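Local atomic coordinates of erythrocyte binding antigen 140 (Plasmodium falciparum, PDB entry 4GF2), a protein that probably binds a receptor on the host red cell surface as a parasite adhesin, this chain being the part that carries its two Duffy-binding-like domains. Residues 390-393 / 394-398; 467-470 / 471-474; 111-114 / 115-118; 98-102 / 103-107; 279-282 / 283-286. The protein carries 3 engineered substitutions. All blocks are in the same frame, centred on the assembly; numbering follows the deposited sequence.

Contact 1 of 5, residues 390-393 / 394-398; sequences ALCS and IIQNS
Two different first torsions bring Cys392 and Gln396 onto the same stripe of one helix. In Cys392 the sulfur stands opposite the backbone N (chi1 172°). In Gln396 it is the carbonyl carbon that CG stands opposite (chi1 -77°), and the extended chain carries the amide up beside the sulfur, with Cys392 SG 4.0 Å from Gln396 NE2. This is an i to i+4 pair on the helix 388-407, one of the long helices of the second Duffy-binding domain. The sulfur is half of the disulfide to Cys467, and the amide NE2 donates to the backbone O of Lys468, so both residues tie the helix to the same loop. Underneath runs ordinary helical bonding: Gln396 N to Cys392 O at 3.2 Å, Ile395 N to Leu391 O at 3.0 Å. The isoleucines lean back on the preceding turn through their CG1 branches. Ile395 CG1 comes to 3.3 Å from Leu391 O on the buried side, where the residue packs against Leu379, Trp454 and Met457; Ile394, also on Leu379, turns its CG1 over Ala390 O. Asn397 lays its amide carbon CG 3.3 Å from Ser393 O, while its backbone N bonds to that same oxygen. Ser393 folds its single hydroxyl back along its own helix to Ala390 O, with Asn389 O as a second acceptor, probably sharing the proton. Ala390 O thus has two donors, Ile394 N at 2.9 Å nearly in line with the carbonyl, and Ser393 OG at 2.8 Å from well off that line.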
loop_
_atom_site.group_PDB
_atom_site.type_symbol
_atom_site.label_atom_id
_atom_site.label_comp_id
_atom_site.label_asym_id
_atom_site.label_seq_id
_atom_site.Cartn_x
_atom_site.Cartn_y
_atom_site.Cartn_z
ATOM N N ALA A 390 4.390 -9.323 32.560
ATOM C CA ALA A 390 5.006 -10.431 31.843
ATOM C C ALA A 390 4.522 -10.442 30.400
ATOM O O ALA A 390 5.323 -10.474 29.465
ATOM C CB ALA A 390 4.679 -11.750 32.521
ATOM N N LEU A 391 3.205 -10.418 30.224
ATOM C CA LEU A 391 2.616 -10.360 28.894
ATOM C C LEU A 391 3.235 -9.208 28.123
ATOM O O LEU A 391 3.583 -9.342 26.950
ATOM C CB LEU A 391 1.106 -10.165 28.983
ATOM C CG LEU A 391 0.256 -11.348 28.524
ATOM C CD1 LEU A 391 -1.214 -11.079 28.809
ATOM C CD2 LEU A 391 0.481 -11.621 27.045
ATOM N N CYS A 392 3.375 -8.073 28.798
ATOM C CA CYS A 392 3.969 -6.892 28.190
ATOM C C CYS A 392 5.357 -7.202 27.643
ATOM O O CYS A 392 5.646 -6.926 26.481
ATOM C CB CYS A 392 4.063 -5.755 29.205
ATOM S SG CYS A 392 4.992 -4.336 28.599
ATOM N N SER A 393 6.216 -7.769 28.485
ATOM C CA SER A 393 7.592 -8.044 28.087
ATOM C C SER A 393 7.674 -9.112 26.992
ATOM O O SER A 393 8.542 -9.047 26.126
ATOM C CB SER A 393 8.441 -8.439 29.300
ATOM O OG SER A 393 7.878 -9.530 30.005
ATOM N N ILE A 394 6.765 -10.081 27.023
ATOM C CA ILE A 394 6.744 -11.135 26.011
ATOM C C ILE A 394 6.396 -10.579 24.631
ATOM O O ILE A 394 6.929 -11.035 23.618
ATOM C CB ILE A 394 5.735 -12.239 26.369
ATOM C CG1 ILE A 394 6.226 -13.027 27.583
ATOM C CG2 ILE A 394 5.542 -13.179 25.193
ATOM C CD1 ILE A 394 5.247 -14.072 28.074
ATOM N N ILE A 395 5.490 -9.607 24.592
ATOM C CA ILE A 395 5.099 -8.979 23.335
ATOM C C ILE A 395 6.267 -8.173 22.787
ATOM O O ILE A 395 6.514 -8.158 21.580
ATOM C CB ILE A 395 3.878 -8.051 23.517
ATOM C CG1 ILE A 395 2.617 -8.869 23.810
ATOM C CG2 ILE A 395 3.660 -7.185 22.283
ATOM C CD1 ILE A 395 2.191 -9.779 22.679
ATOM N N GLN A 396 6.991 -7.510 23.682
ATOM C CA GLN A 396 8.130 -6.694 23.283
ATOM C C GLN A 396 9.268 -7.556 22.750
ATOM O O GLN A 396 10.003 -7.130 21.862
ATOM C CB GLN A 396 8.621 -5.836 24.450
ATOM C CG GLN A 396 7.752 -4.628 24.728
ATOM C CD GLN A 396 8.394 -3.656 25.703
ATOM O OE1 GLN A 396 9.555 -3.811 26.081
ATOM N NE2 GLN A 396 7.637 -2.646 26.114
ATOM N N ASN A 397 9.415 -8.762 23.295
ATOM C CA ASN A 397 10.431 -9.694 22.807
ATOM C C ASN A 397 10.272 -9.962 21.309
ATOM O O ASN A 397 11.225 -9.819 20.539
ATOM C CB ASN A 397 10.386 -11.018 23.581
ATOM C CG ASN A 397 10.961 -10.901 24.986
ATOM O OD1 ASN A 397 11.748 -9.998 25.281
ATOM N ND2 ASN A 397 10.580 -11.830 25.857
ATOM N N SER A 398 9.069 -10.339 20.891
ATOM C CA SER A 398 8.823 -10.637 19.482
ATOM C C SER A 398 8.829 -9.366 18.636
ATOM O O SER A 398 9.281 -9.369 17.494
ATOM C CB SER A 398 7.505 -11.392 19.312
ATOM O OG SER A 398 7.640 -12.725 19.778
#

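Contact 2 of 5, residues 467-470 / 471-474; sequences CKDY and DKFQ
The CB atoms of Phe473 and Tyr470 set off at a moderate angle to each other, and the first torsions then send the two rings widely apart. Phe473 starts with its CB toward the preceding turn, 3.4 Å from the carbonyl oxygen of Asp469, but with CG opposite the backbone N (chi1 -175°) the ring then runs off to pack on Asn397. Tyr470 takes the less common setting with CG between N and the carbonyl carbon (chi1 51°). That folds the ring back beside the next peptide, and Tyr470 CD1 lies 3.1 Å from Asp471 N, obliquely to the ring. The ring is held by a stack with Trp454 and also touches Gln396. All this is the opening turn of the short helix 470-475 in the second Duffy-binding domain, entered from the loop that holds the disulfide cysteine Cys467. Asp469 sits at the N-cap position, yet its carboxylate makes no capping bond; its contribution is the backbone O, which takes Phe473 N at 2.9 Å. Tyr470 O receives Gln474 N at 3.2 Å, from above the carbonyl plane. On the outer side, Asp469 OD1 comes to 4.2 Å from Lys472 CD, but the ammonium NZ of Lys472 stays 5.1 Å from that oxygen, a loose attraction at most. Asp471 turns its carboxylate away to form salt bridges with Lys450 and Lys475, and the amide oxygen of Gln474 accepts a weak bond from the indole of Trp446.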
loop_
_atom_site.group_PDB
_atom_site.type_symbol
_atom_site.label_atom_id
_atom_site.label_comp_id
_atom_site.label_asym_id
_atom_site.label_seq_id
_atom_site.Cartn_x
_atom_site.Cartn_y
_atom_site.Cartn_z
ATOM N N CYS A 467 2.730 -0.705 29.118
ATOM C CA CYS A 467 3.880 -1.253 28.411
ATOM C C CYS A 467 4.729 -0.134 27.812
ATOM O O CYS A 467 4.312 0.540 26.871
ATOM C CB CYS A 467 3.394 -2.192 27.312
ATOM S SG CYS A 467 4.583 -3.435 26.828
ATOM N N LYS A 468 5.929 0.048 28.354
ATOM C CA LYS A 468 6.733 1.227 28.053
ATOM C C LYS A 468 8.100 0.876 27.482
ATOM O O LYS A 468 8.566 -0.256 27.600
ATOM C CB LYS A 468 6.939 2.050 29.329
ATOM C CG LYS A 468 5.778 1.996 30.311
ATOM C CD LYS A 468 6.211 2.437 31.701
ATOM C CE LYS A 468 5.113 2.205 32.726
ATOM N NZ LYS A 468 5.587 2.435 34.117
ATOM N N ASP A 469 8.738 1.870 26.871
ATOM C CA ASP A 469 10.117 1.751 26.408
ATOM C C ASP A 469 10.313 0.590 25.441
ATOM O O ASP A 469 11.405 0.027 25.338
ATOM C CB ASP A 469 11.063 1.614 27.604
ATOM C CG ASP A 469 11.100 2.866 28.460
ATOM O OD1 ASP A 469 11.076 3.978 27.889
ATOM O OD2 ASP A 469 11.147 2.741 29.703
ATOM N N TYR A 470 9.251 0.239 24.725
ATOM C CA TYR A 470 9.342 -0.780 23.692
ATOM C C TYR A 470 10.382 -0.367 22.659
ATOM O O TYR A 470 11.036 -1.214 22.051
ATOM C CB TYR A 470 7.981 -0.997 23.025
ATOM C CG TYR A 470 7.315 0.275 22.544
ATOM C CD1 TYR A 470 7.664 0.845 21.330
ATOM C CD2 TYR A 470 6.334 0.900 23.303
ATOM C CE1 TYR A 470 7.061 2.001 20.885
ATOM C CE2 TYR A 470 5.724 2.060 22.864
ATOM C CZ TYR A 470 6.093 2.605 21.654
ATOM O OH TYR A 470 5.493 3.758 21.207
ATOM N N ASP A 471 10.543 0.941 22.473
ATOM C CA ASP A 471 11.496 1.456 21.498
ATOM C C ASP A 471 12.932 1.279 21.981
ATOM O O ASP A 471 13.789 0.807 21.235
ATOM C CB ASP A 471 11.223 2.931 21.209
ATOM C CG ASP A 471 12.032 3.451 20.040
ATOM O OD1 ASP A 471 12.345 2.651 19.133
ATOM O OD2 ASP A 471 12.355 4.657 20.026
ATOM N N LYS A 472 13.195 1.665 23.228
ATOM C CA LYS A 472 14.517 1.474 23.818
ATOM C C LYS A 472 14.880 -0.004 23.847
ATOM O O LYS A 472 16.017 -0.381 23.569
ATOM C CB LYS A 472 14.571 2.036 25.241
ATOM C CG LYS A 472 15.041 3.478 25.334
ATOM C CD LYS A 472 15.162 3.923 26.788
ATOM C CE LYS A 472 15.733 5.328 26.901
ATOM N NZ LYS A 472 15.873 5.761 28.320
ATOM N N PHE A 473 13.908 -0.838 24.194
ATOM C CA PHE A 473 14.136 -2.273 24.279
ATOM C C PHE A 473 14.591 -2.833 22.934
ATOM O O PHE A 473 15.490 -3.673 22.871
ATOM C CB PHE A 473 12.866 -2.985 24.744
ATOM C CG PHE A 473 13.048 -4.454 24.972
ATOM C CD1 PHE A 473 13.885 -4.912 25.975
ATOM C CD2 PHE A 473 12.377 -5.380 24.188
ATOM C CE1 PHE A 473 14.054 -6.263 26.190
ATOM C CE2 PHE A 473 12.541 -6.732 24.397
ATOM C CZ PHE A 473 13.380 -7.177 25.400
ATOM N N GLN A 474 13.973 -2.352 21.861
ATOM C CA GLN A 474 14.294 -2.818 20.518
ATOM C C GLN A 474 15.714 -2.431 20.112
ATOM O O GLN A 474 16.316 -3.072 19.252
ATOM C CB GLN A 474 13.284 -2.257 19.513
ATOM C CG GLN A 474 13.581 -2.606 18.064
ATOM C CD GLN A 474 14.106 -1.421 17.273
ATOM O OE1 GLN A 474 13.645 -0.289 17.446
ATOM N NE2 GLN A 474 15.078 -1.674 16.398
#

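Contact 3 of 5, residues 111-114 / 115-118; sequences NTDR and VKGY
The first turns of the helix 110-127, in the first Duffy-binding domain, bring Asp113 and Lys116 side by side on its outer face, pointing the same way. Asp113 OD1 lies 4.2 Å from Lys116 CD, and the lysine chain runs on extended past the acid, which leaves its NZ 5.0 Å from that oxygen. The other carboxylate oxygen, OD2, accepts from the backbone N of Gly109. Lys116 also presses its CB against Thr112 O at 3.2 Å, the carbonyl to which its own N bonds from above the plane. On the inner side Val115 sets CG2 opposite its carbonyl carbon and beside the backbone N, so this methyl rests 3.3 Å from Asn111 O; Ile45, Phe48 and Leu49 cover the residue. Val115 N to Asn111 O is short and straight, at 2.7 Å and 172°. Arg114 bends at chi3 (-86°) and hooks back, its NH1 meeting Asn111 OD1 at 2.8 Å nearly along the C=O axis, though the N-H is bent at 134°. Gly117 N bonds to Asp113 O at 2.9 Å. Tyr118 leads its ring away and its hydroxyl bonds to Ser51 O. Asp113 and Lys116 can thus attract each other only at a distance, and the acid, placed at the N-terminal end of the helix and bound to a backbone N-H, would probably be steadied in its negative form more by the helix start than by the lysine.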
loop_
_atom_site.group_PDB
_atom_site.type_symbol
_atom_site.label_atom_id
_atom_site.label_comp_id
_atom_site.label_asym_id
_atom_site.label_seq_id
_atom_site.Cartn_x
_atom_site.Cartn_y
_atom_site.Cartn_z
ATOM N N ASN A 111 0.447 22.851 -32.354
ATOM C CA ASN A 111 -0.291 23.306 -33.523
ATOM C C ASN A 111 -1.543 24.086 -33.157
ATOM O O ASN A 111 -1.990 24.942 -33.918
ATOM C CB ASN A 111 -0.656 22.124 -34.419
ATOM C CG ASN A 111 0.500 21.681 -35.290
ATOM O OD1 ASN A 111 1.601 22.227 -35.202
ATOM N ND2 ASN A 111 0.259 20.685 -36.135
ATOM N N THR A 112 -2.110 23.795 -31.993
ATOM C CA THR A 112 -3.311 24.496 -31.562
ATOM C C THR A 112 -3.096 26.005 -31.607
ATOM O O THR A 112 -3.943 26.740 -32.098
ATOM C CB THR A 112 -3.742 24.070 -30.148
ATOM O OG1 THR A 112 -4.193 22.712 -30.185
ATOM C CG2 THR A 112 -4.870 24.954 -29.636
ATOM N N ASP A 113 -1.961 26.473 -31.109
ATOM C CA ASP A 113 -1.699 27.905 -31.123
ATOM C C ASP A 113 -1.100 28.340 -32.457
ATOM O O ASP A 113 -1.306 29.467 -32.902
ATOM C CB ASP A 113 -0.801 28.297 -29.951
ATOM C CG ASP A 113 -1.525 28.215 -28.623
ATOM O OD1 ASP A 113 -2.771 28.105 -28.639
ATOM O OD2 ASP A 113 -0.860 28.267 -27.569
ATOM N N ARG A 114 -0.382 27.430 -33.101
ATOM C CA ARG A 114 0.193 27.697 -34.410
ATOM C C ARG A 114 -0.924 28.018 -35.413
ATOM O O ARG A 114 -0.851 29.003 -36.145
ATOM C CB ARG A 114 1.004 26.483 -34.864
ATOM C CG ARG A 114 2.103 26.778 -35.865
ATOM C CD ARG A 114 3.057 25.592 -35.978
ATOM N NE ARG A 114 4.114 25.623 -34.962
ATOM C CZ ARG A 114 4.583 24.559 -34.311
ATOM N NH1 ARG A 114 4.100 23.343 -34.539
ATOM N NH2 ARG A 114 5.546 24.711 -33.413
ATOM N N VAL A 115 -1.965 27.190 -35.430
ATOM C CA VAL A 115 -3.090 27.388 -36.342
ATOM C C VAL A 115 -3.958 28.568 -35.914
ATOM O O VAL A 115 -4.381 29.373 -36.745
ATOM C CB VAL A 115 -3.980 26.134 -36.422
ATOM C CG1 VAL A 115 -5.206 26.405 -37.281
ATOM C CG2 VAL A 115 -3.194 24.963 -36.974
ATOM N N LYS A 116 -4.231 28.657 -34.617
ATOM C CA LYS A 116 -5.006 29.764 -34.069
ATOM C C LYS A 116 -4.391 31.113 -34.460
ATOM O O LYS A 116 -5.075 31.986 -34.998
ATOM C CB LYS A 116 -5.082 29.643 -32.547
ATOM C CG LYS A 116 -5.682 30.856 -31.855
ATOM C CD LYS A 116 -5.105 31.037 -30.458
ATOM C CE LYS A 116 -5.400 32.426 -29.911
ATOM N NZ LYS A 116 -4.818 32.630 -28.557
ATOM N N GLY A 117 -3.102 31.281 -34.183
ATOM C CA GLY A 117 -2.402 32.512 -34.512
ATOM C C GLY A 117 -2.412 32.810 -36.000
ATOM O O GLY A 117 -2.530 33.963 -36.417
ATOM N N TYR A 118 -2.281 31.763 -36.805
ATOM C CA TYR A 118 -2.299 31.903 -38.254
ATOM C C TYR A 118 -3.680 32.340 -38.741
ATOM O O TYR A 118 -3.799 33.250 -39.563
ATOM C CB TYR A 118 -1.908 30.577 -38.906
ATOM C CG TYR A 118 -1.743 30.645 -40.406
ATOM C CD1 TYR A 118 -0.960 31.629 -40.996
ATOM C CD2 TYR A 118 -2.355 29.712 -41.232
ATOM C CE1 TYR A 118 -0.802 31.689 -42.370
ATOM C CE2 TYR A 118 -2.203 29.764 -42.604
ATOM C CZ TYR A 118 -1.426 30.753 -43.168
ATOM O OH TYR A 118 -1.273 30.802 -44.533
#

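Contact 4 of 5, residues 98-102 / 103-107; sequences RNSFI and GDDMD
Asn99 lies alongside Asp104 where the helix 83-101 gives out. Its CB touches first, 3.3 Å from the backbone O of Asp104. CG, set opposite its own carbonyl carbon (chi1 -73°), lies 4.0 Å from Asp104 OD2, the amide and carboxylate side by side with their planes 54° apart. At the tip, a water spans the two groups, donating to Asn99 OD1 and to Asp104 OD2, each oxygen 2.9 Å from the water. The amide nitrogen of Asn99 is bonded elsewhere in the fold. Below, Asn99 O takes Asp104 N at 2.7 Å, a bond from the N-H of residue i+5 to the carbonyl of residue i. Gly103, with a positive phi of 75°, makes the reversal. The turn has the 6→1 bond of a Schellman motif, but Ser100 O and Gly103 N are 4.2 Å apart, so the 5→2 bond that would complete the motif is absent. Next along, Asp105 points its CB toward Ser100 and brings OD2 to 3.1 Å from Ser100 CB. Its OD1 accepts Asp107 N at 2.8 Å, met from above the carboxylate plane, which makes an Asx turn; OD1 also accepts from Gln175, while OD2 pairs with Lys40, so the acid is gripped at both oxygens. Lys40 pairs with Asp107 as well. The loop lies against several elements at once: Phe101 meets Trp142 and Trp143 of the helix 132-155, Asn99 and Met106 touch the helix 175-202, and Met106 and Asp107 reach the strand 33-37 just before the chain enters the helix 110-127.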
loop_
_atom_site.group_PDB
_atom_site.type_symbol
_atom_site.label_atom_id
_atom_site.label_comp_id
_atom_site.label_asym_id
_atom_site.label_seq_id
_atom_site.Cartn_x
_atom_site.Cartn_y
_atom_site.Cartn_z
ATOM N N ARG A 98 -15.589 25.201 -33.109
ATOM C CA ARG A 98 -16.246 26.479 -32.861
ATOM C C ARG A 98 -15.513 27.283 -31.798
ATOM O O ARG A 98 -15.173 28.449 -32.006
ATOM C CB ARG A 98 -17.685 26.252 -32.401
ATOM C CG ARG A 98 -18.406 27.525 -31.971
ATOM C CD ARG A 98 -19.797 27.217 -31.453
ATOM N NE ARG A 98 -20.493 28.420 -31.005
ATOM C CZ ARG A 98 -20.508 28.871 -29.752
ATOM N NH1 ARG A 98 -19.868 28.228 -28.784
ATOM N NH2 ARG A 98 -21.175 29.978 -29.463
ATOM N N ASN A 99 -15.273 26.650 -30.656
ATOM C CA ASN A 99 -14.752 27.358 -29.494
ATOM C C ASN A 99 -13.280 27.749 -29.609
ATOM O O ASN A 99 -12.866 28.767 -29.068
ATOM C CB ASN A 99 -15.009 26.542 -28.229
ATOM C CG ASN A 99 -16.469 26.561 -27.822
ATOM O OD1 ASN A 99 -17.212 27.459 -28.210
ATOM N ND2 ASN A 99 -16.884 25.579 -27.036
ATOM N N SER A 100 -12.492 26.951 -30.317
ATOM C CA SER A 100 -11.100 27.307 -30.563
ATOM C C SER A 100 -11.014 28.368 -31.656
ATOM O O SER A 100 -9.984 29.026 -31.822
ATOM C CB SER A 100 -10.289 26.076 -30.963
ATOM O OG SER A 100 -10.782 25.502 -32.160
ATOM N N PHE A 101 -12.103 28.526 -32.400
ATOM C CA PHE A 101 -12.162 29.526 -33.453
ATOM C C PHE A 101 -12.594 30.885 -32.903
ATOM O O PHE A 101 -12.144 31.922 -33.390
ATOM C CB PHE A 101 -13.116 29.076 -34.562
ATOM C CG PHE A 101 -13.232 30.056 -35.695
ATOM C CD1 PHE A 101 -12.143 30.329 -36.507
ATOM C CD2 PHE A 101 -14.430 30.703 -35.950
ATOM C CE1 PHE A 101 -12.244 31.232 -37.549
ATOM C CE2 PHE A 101 -14.540 31.603 -36.993
ATOM C CZ PHE A 101 -13.446 31.870 -37.793
ATOM N N ILE A 102 -13.455 30.881 -31.885
ATOM C CA ILE A 102 -13.998 32.129 -31.348
ATOM C C ILE A 102 -13.361 32.539 -30.020
ATOM O O ILE A 102 -13.933 33.330 -29.268
ATOM C CB ILE A 102 -15.532 32.067 -31.179
ATOM C CG1 ILE A 102 -15.923 31.039 -30.113
ATOM C CG2 ILE A 102 -16.194 31.745 -32.512
ATOM C CD1 ILE A 102 -17.418 30.968 -29.854
ATOM N N GLY A 103 -12.175 32.007 -29.741
ATOM C CA GLY A 103 -11.398 32.435 -28.590
ATOM C C GLY A 103 -11.901 31.936 -27.246
ATOM O O GLY A 103 -11.785 32.631 -26.241
ATOM N N ASP A 104 -12.458 30.731 -27.220
ATOM C CA ASP A 104 -12.866 30.108 -25.964
ATOM C C ASP A 104 -12.252 28.715 -25.861
ATOM O O ASP A 104 -12.947 27.705 -25.961
ATOM C CB ASP A 104 -14.390 30.033 -25.865
ATOM C CG ASP A 104 -14.860 29.372 -24.580
ATOM O OD1 ASP A 104 -14.117 29.420 -23.579
ATOM O OD2 ASP A 104 -15.970 28.795 -24.573
ATOM N N ASP A 105 -10.940 28.671 -25.658
ATOM C CA ASP A 105 -10.206 27.414 -25.685
ATOM C C ASP A 105 -9.181 27.341 -24.558
ATOM O O ASP A 105 -8.357 28.241 -24.396
ATOM C CB ASP A 105 -9.499 27.263 -27.030
ATOM C CG ASP A 105 -9.014 25.851 -27.277
ATOM O OD1 ASP A 105 -9.078 25.028 -26.338
ATOM O OD2 ASP A 105 -8.566 25.566 -28.408
ATOM N N MET A 106 -9.238 26.265 -23.781
ATOM C CA MET A 106 -8.276 26.038 -22.706
ATOM C C MET A 106 -7.032 25.312 -23.222
ATOM O O MET A 106 -5.966 25.380 -22.610
ATOM C CB MET A 106 -8.922 25.230 -21.581
ATOM C CG MET A 106 -9.955 26.007 -20.783
ATOM S SD MET A 106 -11.004 24.948 -19.768
ATOM C CE MET A 106 -12.054 24.216 -21.018
ATOM N N ASP A 107 -7.180 24.621 -24.350
ATOM C CA ASP A 107 -6.069 23.916 -24.988
ATOM C C ASP A 107 -5.080 24.920 -25.578
ATOM O O ASP A 107 -5.481 25.951 -26.114
ATOM C CB ASP A 107 -6.613 22.981 -26.074
ATOM C CG ASP A 107 -5.519 22.259 -26.839
ATOM O OD1 ASP A 107 -4.450 21.969 -26.258
ATOM O OD2 ASP A 107 -5.744 21.974 -28.036
HETATM O O HOH W 1 -18.213 29.424 -26.299
#

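Contact 5 of 5, residues 279-282 / 283-286; sequences CDCR and YTAT
The ring of Tyr283 carries the sulfur of Cys281 on one face: SG sits 3.5 Å above the plane, shifted toward the rim on the CD1 and CE1 side, and 24° off the ring normal. Tyr208 meets the same ring with its plane turned about 50° to it, and Asp310 and Phe314 also pack there. Tyr283 sets CG between its backbone N and carbonyl carbon (chi1 67°), which swings the ring back along the chain to the cysteine two residues earlier. The sulfur, opposite its own backbone N, is at once half of the disulfide to Cys211, so the ring leans on a fixed group. Around Cys281 O three N-H groups gather: Thr284 N at 3.1 Å makes the sound bond, from above the carbonyl plane, while those from Ala285 N and Thr286 N are weak. On the far side Arg282 and Thr286 run side by side, with Arg282 CG 3.5 Å from Thr286 OG1. A water links Thr286 OG1, 3.1 Å from it, to Asp280 OD2, which it reaches as donor at 2.9 Å; that carboxylate also pairs with Lys289. Thr284 stands at the N-cap position without a capping bond; its hydroxyl bonds Glu366. Residues 281-284 form a type I beta turn between the helices 273-279 and 285-293, closed by the Thr284 N to Cys281 O bond and accompanied by a Cys sulfur-aromatic contact between its first and third residues.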
loop_
_atom_site.group_PDB
_atom_site.type_symbol
_atom_site.label_atom_id
_atom_site.label_comp_id
_atom_site.label_asym_id
_atom_site.label_seq_id
_atom_site.Cartn_x
_atom_site.Cartn_y
_atom_site.Cartn_z
ATOM N N CYS A 279 -11.721 -6.013 -2.442
ATOM C CA CYS A 279 -10.320 -5.696 -2.700
ATOM C C CYS A 279 -9.441 -5.673 -1.455
ATOM O O CYS A 279 -8.225 -5.540 -1.562
ATOM C CB CYS A 279 -10.216 -4.361 -3.431
ATOM S SG CYS A 279 -10.828 -4.429 -5.122
ATOM N N ASP A 280 -10.049 -5.796 -0.281
ATOM C CA ASP A 280 -9.280 -5.936 0.952
ATOM C C ASP A 280 -9.026 -7.410 1.238
ATOM O O ASP A 280 -9.967 -8.200 1.346
ATOM C CB ASP A 280 -10.019 -5.309 2.136
ATOM C CG ASP A 280 -9.917 -3.796 2.157
ATOM O OD1 ASP A 280 -9.420 -3.218 1.168
ATOM O OD2 ASP A 280 -10.337 -3.185 3.165
ATOM N N CYS A 281 -7.754 -7.781 1.345
ATOM C CA CYS A 281 -7.389 -9.119 1.788
ATOM C C CYS A 281 -7.801 -9.267 3.250
ATOM O O CYS A 281 -7.262 -8.596 4.133
ATOM C CB CYS A 281 -5.887 -9.355 1.618
ATOM S SG CYS A 281 -5.279 -10.889 2.378
ATOM N N ARG A 282 -8.757 -10.151 3.503
ATOM C CA ARG A 282 -9.404 -10.208 4.808
ATOM C C ARG A 282 -8.536 -10.782 5.927
ATOM O O ARG A 282 -8.864 -10.616 7.100
ATOM C CB ARG A 282 -10.737 -10.958 4.706
ATOM C CG ARG A 282 -11.822 -10.123 4.039
ATOM C CD ARG A 282 -13.071 -10.921 3.704
ATOM N NE ARG A 282 -14.012 -10.115 2.929
ATOM C CZ ARG A 282 -15.144 -10.570 2.397
ATOM N NH1 ARG A 282 -15.501 -11.839 2.549
ATOM N NH2 ARG A 282 -15.922 -9.748 1.709
ATOM N N TYR A 283 -7.433 -11.445 5.587
ATOM C CA TYR A 283 -6.530 -11.929 6.630
ATOM C C TYR A 283 -5.311 -11.020 6.824
ATOM O O TYR A 283 -4.392 -11.357 7.570
ATOM C CB TYR A 283 -6.145 -13.414 6.439
ATOM C CG TYR A 283 -5.291 -13.785 5.244
ATOM C CD1 TYR A 283 -4.115 -13.106 4.946
ATOM C CD2 TYR A 283 -5.642 -14.864 4.441
ATOM C CE1 TYR A 283 -3.335 -13.470 3.861
ATOM C CE2 TYR A 283 -4.870 -15.235 3.360
ATOM C CZ TYR A 283 -3.719 -14.539 3.074
ATOM O OH TYR A 283 -2.954 -14.915 1.994
ATOM N N THR A 284 -5.322 -9.863 6.165
ATOM C CA THR A 284 -4.362 -8.804 6.460
ATOM C C THR A 284 -5.051 -7.446 6.594
ATOM O O THR A 284 -5.169 -6.915 7.694
ATOM C CB THR A 284 -3.237 -8.697 5.400
ATOM O OG1 THR A 284 -3.715 -9.137 4.122
ATOM C CG2 THR A 284 -2.050 -9.548 5.804
ATOM N N ALA A 285 -5.520 -6.897 5.478
ATOM C CA ALA A 285 -6.023 -5.528 5.453
ATOM C C ALA A 285 -7.171 -5.321 6.436
ATOM O O ALA A 285 -7.164 -4.372 7.221
ATOM C CB ALA A 285 -6.460 -5.157 4.050
ATOM N N THR A 286 -8.155 -6.211 6.393
ATOM C CA THR A 286 -9.330 -6.087 7.247
ATOM C C THR A 286 -8.961 -6.008 8.732
ATOM O O THR A 286 -9.451 -5.139 9.450
ATOM C CB THR A 286 -10.304 -7.258 7.023
ATOM O OG1 THR A 286 -10.723 -7.272 5.654
ATOM C CG2 THR A 286 -11.524 -7.123 7.920
HETATM O O HOH W 2 -11.884 -4.471 5.298
#

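In the fold
Along the chain the order is contact 4, contact 3, contact 5, contact 1, contact 2. Contacts 4 and 3, with centres 11 Å apart, fall in the first Duffy-binding domain, at the end of the helix 83-101 with the loop after it and at the start of the helix 110-127, and meet where Asp107 bonds Thr112. Contacts 1 and 2, 10 Å apart between centres, fall in the second, where the Cys392-Cys467 disulfide and the bond from Gln396 to Lys468 join the helix 388-407 to the loop before the helix 470-475. The two pairs stand 64 to 71 Å apart, centre to centre, on opposite sides of the chain's centre. Contact 5 lies between, its centre about 26 Å from that of contact 1, at a cystine-bound turn in this elongated, mostly helical two-domain chain.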